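Local structure of Alpha/beta hydrolase fold protein (Sphaerobacter thermophilus, 3R0V) at residues A[25-30]-A[83-88]. The protein is an alpha/beta-hydrolase-fold protein that probably acts as a hydrolase, its natural substrate unknown, and that has been captured with D-malate in a pocket. Residues are numbered along the deposited sequence; the frame is centred on the assembly and turned at random.
Sequences PVVLVG and DAAGGA
P25 and A85 meet where strand 25-29 enters the central sheet and helix 71-84 gives way to the turn leading into strand 89-94. The pairing is a compact example of a helix end seated on a sheet by small apolar groups. The methyl of A85 packs against two strand residues on the same face: its CB lies 3.9 Å from P25 CB and 4.2 Å from V27 CG2. V27 holds CG1 anti to its backbone N (chi1 175°), which leaves CG2 beside that nitrogen, the branch that reaches the alanine. This inner side is the buried, better packed one, with V27 enclosed by A85 and by L78 and I81 of the helix, while I53 touches A85.

Toward the start of the strand the contact becomes more open to solvent, although the atoms stay close. P25 CB and CG also approach carbonyl oxygens: CB is 3.6 Å from A85 O, and CG comes within 3.3 Å of A88 O. A88 itself turns its methyl away from the strand, and G86, at the bend between the two carbonyls, is exposed.

The bend is a Schellman motif. G86 ends the helical run, and its N bonds back to D83 O at 2.9 Å. G86 and G87 both take positive phi (128° and 121°), as glycine readily does. The turn then delivers the chain to strand 89-94, completing a beta-alpha-beta crossover from strand 51-52 that passes over strand 25-29, which lies between them in the sheet. Between the two segments, the chemistry implies cohesion by van der Waals packing, while strand 25-29 makes backbone hydrogen bonds to neighbours on both sides and R19 holds A84 O.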
loop_
_atom_site.group_PDB
_atom_site.type_symbol
_atom_site.label_atom_id
_atom_site.label_comp_id
_atom_site.label_asym_id
_atom_site.label_seq_id
_atom_site.Cartn_x
_atom_site.Cartn_y
_atom_site.Cartn_z
ATOM N N PRO A 25 -6.180 -11.913 13.726
ATOM C CA PRO A 25 -5.894 -11.710 12.309
ATOM C C PRO A 25 -5.308 -10.350 11.952
ATOM O O PRO A 25 -5.703 -9.311 12.496
ATOM C CB PRO A 25 -7.268 -11.887 11.651
ATOM C CG PRO A 25 -8.251 -11.536 12.723
ATOM C CD PRO A 25 -7.630 -12.031 13.989
ATOM N N VAL A 26 -4.352 -10.400 11.027
ATOM C CA VAL A 26 -3.741 -9.225 10.415
ATOM C C VAL A 26 -3.809 -9.381 8.895
ATOM O O VAL A 26 -3.415 -10.425 8.379
ATOM C CB VAL A 26 -2.246 -9.131 10.809
ATOM C CG1 VAL A 26 -1.533 -8.054 10.006
ATOM C CG2 VAL A 26 -2.087 -8.908 12.314
ATOM N N VAL A 27 -4.274 -8.355 8.190
ATOM C CA VAL A 27 -4.282 -8.340 6.735
ATOM C C VAL A 27 -3.223 -7.358 6.259
ATOM O O VAL A 27 -3.156 -6.217 6.726
ATOM C CB VAL A 27 -5.645 -7.908 6.187
ATOM C CG1 VAL A 27 -5.588 -7.773 4.653
ATOM C CG2 VAL A 27 -6.714 -8.912 6.585
ATOM N N LEU A 28 -2.370 -7.822 5.351
ATOM C CA LEU A 28 -1.333 -6.968 4.770
ATOM C C LEU A 28 -1.837 -6.459 3.428
ATOM O O LEU A 28 -2.296 -7.254 2.589
ATOM C CB LEU A 28 -0.032 -7.749 4.572
ATOM C CG LEU A 28 0.523 -8.484 5.798
ATOM C CD1 LEU A 28 1.895 -9.096 5.513
ATOM C CD2 LEU A 28 0.617 -7.581 6.992
ATOM N N VAL A 29 -1.783 -5.143 3.225
ATOM C CA VAL A 29 -2.247 -4.539 1.982
ATOM C C VAL A 29 -1.058 -3.927 1.247
ATOM O O VAL A 29 -0.418 -2.998 1.745
ATOM C CB VAL A 29 -3.292 -3.423 2.242
ATOM C CG1 VAL A 29 -3.793 -2.859 0.915
ATOM C CG2 VAL A 29 -4.464 -3.944 3.080
ATOM N N GLY A 30 -0.766 -4.435 0.055
ATOM C CA GLY A 30 0.398 -3.976 -0.679
ATOM C C GLY A 30 0.151 -2.717 -1.487
ATOM O O GLY A 30 -0.986 -2.345 -1.751
ATOM N N ASP A 83 -13.178 -10.508 5.597
ATOM C CA ASP A 83 -14.110 -11.612 5.856
ATOM C C ASP A 83 -13.394 -12.959 5.880
ATOM O O ASP A 83 -13.650 -13.781 6.769
ATOM C CB ASP A 83 -15.278 -11.610 4.871
ATOM C CG ASP A 83 -16.396 -10.686 5.302
ATOM O OD1 ASP A 83 -16.591 -10.510 6.530
ATOM O OD2 ASP A 83 -17.074 -10.125 4.418
ATOM N N ALA A 84 -12.494 -13.187 4.923
ATOM C CA ALA A 84 -11.693 -14.404 4.919
ATOM C C ALA A 84 -10.877 -14.532 6.207
ATOM O O ALA A 84 -10.628 -15.640 6.685
ATOM C CB ALA A 84 -10.775 -14.435 3.694
ATOM N N ALA A 85 -10.462 -13.395 6.758
ATOM C CA ALA A 85 -9.703 -13.366 8.005
ATOM C C ALA A 85 -10.567 -13.604 9.242
ATOM O O ALA A 85 -10.036 -13.729 10.360
ATOM C CB ALA A 85 -8.976 -12.038 8.134
ATOM N N GLY A 86 -11.886 -13.625 9.067
ATOM C CA GLY A 86 -12.781 -13.916 10.172
ATOM C C GLY A 86 -13.874 -12.888 10.364
ATOM O O GLY A 86 -14.809 -13.135 11.131
ATOM N N GLY A 87 -13.762 -11.735 9.703
ATOM C CA GLY A 87 -14.812 -10.733 9.753
ATOM C C GLY A 87 -14.375 -9.388 10.297
ATOM O O GLY A 87 -15.091 -8.391 10.147
ATOM N N ALA A 88 -13.217 -9.369 10.947
ATOM C CA ALA A 88 -12.575 -8.139 11.388
ATOM C C ALA A 88 -11.084 -8.425 11.473
ATOM O O ALA A 88 -10.682 -9.575 11.683
ATOM C CB ALA A 88 -13.101 -7.717 12.751
#